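Local coordinates for DNA excision repair protein ERCC-6-like (Homo sapiens, PDB 5JNO) that works as an ATP-dependent DNA translocase and tension sensor on catenated anaphase DNA, represented here by an N-terminal piece that includes its first TPR repeat, at residues R14-K17 / E18-A22. Residues are numbered along the deposited sequence; the frame is centred on the assembly and turned at random.
Sequences RYVK and EAKEA
The carboxylate of Glu18 turns one face toward Arg14: Arg14 CG sits above its plane, 3.5 Å from Glu18 OE2, and the Arg14 carbonyl oxygen lies over the same face, 3.8 Å from Glu18 CD. The two side chains run side by side in the same direction, yet the guanidinium and carboxylate planes are 51° apart, and Arg14 NE stays 5.0 Å from Glu18 OE2, too far for a salt bridge. A bend at Arg14 chi3 (-63°) carries the guanidinium onward, toward a long, weak charge pairing with an acidic side chain of the other protein chain.

Three residues further on, the Glu21 carboxylate lies with a face under the Lys17 carbonyl oxygen, 3.5 Å from Glu21 CD. Lys17 CE comes up beside Glu21 OE2 at 3.4 Å, close to the carboxylate plane, while Lys17 NZ remains 4.5 Å from Glu21 OE2, so any attraction probably acts without direct contact. Val16 CG1 lies alongside the Lys20 methylene CE, 3.7 Å away.

All this illustrates i to i+4 spacing in an alpha helix, where backbone bonds such as Ala19 N to Tyr15 O (2.8 Å) set the pitch. Both segments lie on helix 6-25, within the first TPR repeat; Tyr15 packs on Leu37, Glu18 on Leu34, and Ala19 on Leu34 and Phe35 of helix 28-41, the helix-turn-helix pairing of that motif.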
ATOM      1  N   ARG B  14       5.592  -8.189  -5.010  1.00 48.62           N
ATOM      2  CA  ARG B  14       6.279  -9.464  -5.211  1.00 55.06           C
ATOM      3  C   ARG B  14       7.649  -9.380  -4.494  1.00 53.86           C
ATOM      4  O   ARG B  14       8.034 -10.317  -3.809  1.00 53.73           O
ATOM      5  CB  ARG B  14       6.428  -9.768  -6.718  1.00 61.31           C
ATOM      6  CG  ARG B  14       7.268 -10.992  -7.110  1.00 68.02           C
ATOM      7  CD  ARG B  14       7.437 -11.084  -8.634  1.00 77.43           C
ATOM      8  NE  ARG B  14       6.143 -11.269  -9.329  1.00 90.81           N
ATOM      9  CZ  ARG B  14       5.466 -10.357 -10.059  1.00 98.92           C
ATOM     10  NH1 ARG B  14       5.930  -9.112 -10.271  1.00 97.45           N
ATOM     11  NH2 ARG B  14       4.285 -10.703 -10.603  1.00 93.27           N
ATOM     12  N   TYR B  15       8.333  -8.242  -4.636  1.00 50.37           N
ATOM     13  CA  TYR B  15       9.617  -7.999  -3.971  1.00 50.63           C
ATOM     14  C   TYR B  15       9.531  -8.133  -2.469  1.00 50.46           C
ATOM     15  O   TYR B  15      10.357  -8.823  -1.877  1.00 51.69           O
ATOM     16  CB  TYR B  15      10.215  -6.633  -4.336  1.00 47.83           C
ATOM     17  CG  TYR B  15      10.659  -6.508  -5.780  1.00 50.37           C
ATOM     18  CD1 TYR B  15      11.143  -7.611  -6.503  1.00 58.67           C
ATOM     19  CD2 TYR B  15      10.625  -5.271  -6.426  1.00 53.68           C
ATOM     20  CE1 TYR B  15      11.568  -7.482  -7.816  1.00 62.66           C
ATOM     21  CE2 TYR B  15      11.016  -5.137  -7.750  1.00 55.15           C
ATOM     22  CZ  TYR B  15      11.488  -6.241  -8.432  1.00 64.25           C
ATOM     23  OH  TYR B  15      11.906  -6.105  -9.723  1.00 72.15           O
ATOM     24  N   VAL B  16       8.529  -7.522  -1.852  1.00 46.07           N
ATOM     25  CA  VAL B  16       8.347  -7.645  -0.401  1.00 46.55           C
ATOM     26  C   VAL B  16       8.014  -9.075  -0.018  1.00 49.11           C
ATOM     27  O   VAL B  16       8.564  -9.571   0.957  1.00 48.82           O
ATOM     28  CB  VAL B  16       7.262  -6.678   0.154  1.00 47.56           C
ATOM     29  CG1 VAL B  16       6.910  -6.956   1.615  1.00 45.01           C
ATOM     30  CG2 VAL B  16       7.747  -5.251   0.008  1.00 49.07           C
ATOM     31  N   LYS B  17       7.111  -9.730  -0.754  1.00 49.04           N
ATOM     32  CA  LYS B  17       6.778 -11.114  -0.441  1.00 52.51           C
ATOM     33  C   LYS B  17       8.055 -11.996  -0.424  1.00 52.65           C
ATOM     34  O   LYS B  17       8.243 -12.796   0.487  1.00 52.63           O
ATOM     35  CB  LYS B  17       5.787 -11.692  -1.438  1.00 53.91           C
ATOM     36  CG  LYS B  17       5.304 -13.092  -1.072  1.00 59.75           C
ATOM     37  CD  LYS B  17       4.602 -13.785  -2.236  1.00 71.38           C
ATOM     38  CE  LYS B  17       3.878 -15.072  -1.815  1.00 80.36           C
ATOM     39  NZ  LYS B  17       2.448 -14.849  -1.431  1.00 85.53           N
ATOM     40  N   GLU B  18       8.892 -11.834  -1.442  1.00 52.99           N
ATOM     41  CA  GLU B  18      10.110 -12.650  -1.610  1.00 59.84           C
ATOM     42  C   GLU B  18      11.202 -12.260  -0.620  1.00 58.93           C
ATOM     43  O   GLU B  18      11.935 -13.123  -0.146  1.00 59.51           O
ATOM     44  CB  GLU B  18      10.638 -12.571  -3.045  1.00 58.06           C
ATOM     45  CG  GLU B  18       9.826 -13.428  -4.008  1.00 63.19           C
ATOM     46  CD  GLU B  18      10.012 -13.060  -5.472  1.00 66.22           C
ATOM     47  OE1 GLU B  18      10.802 -12.139  -5.777  1.00 65.78           O
ATOM     48  OE2 GLU B  18       9.342 -13.689  -6.327  1.00 69.42           O
ATOM     49  N   ALA B  19      11.295 -10.970  -0.301  1.00 58.62           N
ATOM     50  CA  ALA B  19      12.234 -10.512   0.721  1.00 58.03           C
ATOM     51  C   ALA B  19      11.898 -11.086   2.092  1.00 59.19           C
ATOM     52  O   ALA B  19      12.807 -11.467   2.836  1.00 56.39           O
ATOM     53  CB  ALA B  19      12.306  -8.999   0.769  1.00 53.73           C
ATOM     54  N   LYS B  20      10.603 -11.176   2.411  1.00 57.09           N
ATOM     55  CA  LYS B  20      10.174 -11.830   3.649  1.00 59.50           C
ATOM     56  C   LYS B  20      10.517 -13.320   3.680  1.00 60.95           C
ATOM     57  O   LYS B  20      10.981 -13.810   4.697  1.00 57.63           O
ATOM     58  CB  LYS B  20       8.686 -11.635   3.895  1.00 60.01           C
ATOM     59  CG  LYS B  20       8.374 -10.224   4.337  1.00 63.46           C
ATOM     60  CD  LYS B  20       6.892 -10.026   4.522  1.00 69.74           C
ATOM     61  CE  LYS B  20       6.604  -8.603   4.969  1.00 75.84           C
ATOM     62  NZ  LYS B  20       5.153  -8.428   5.269  1.00 82.19           N
ATOM     63  N   GLU B  21      10.268 -14.027   2.577  1.00 64.15           N
ATOM     64  CA  GLU B  21      10.561 -15.456   2.490  1.00 68.16           C
ATOM     65  C   GLU B  21      12.054 -15.702   2.600  1.00 67.78           C
ATOM     66  O   GLU B  21      12.480 -16.586   3.348  1.00 67.48           O
ATOM     67  CB  GLU B  21      10.006 -16.058   1.204  1.00 74.47           C
ATOM     68  CG  GLU B  21       8.519 -16.377   1.309  1.00 86.70           C
ATOM     69  CD  GLU B  21       7.750 -16.257  -0.012  1.00 97.35           C
ATOM     70  OE1 GLU B  21       8.373 -16.246  -1.097  1.00107.19           O
ATOM     71  OE2 GLU B  21       6.502 -16.174   0.041  1.00 92.89           O
ATOM     72  N   ALA B  22      12.836 -14.891   1.885  1.00 63.70           N
ATOM     73  CA  ALA B  22      14.293 -14.922   1.970  1.00 61.10           C
ATOM     74  C   ALA B  22      14.799 -14.731   3.405  1.00 63.61           C
ATOM     75  O   ALA B  22      15.742 -15.411   3.836  1.00 63.66           O
ATOM     76  CB  ALA B  22      14.914 -13.882   1.049  1.00 58.31           C
TER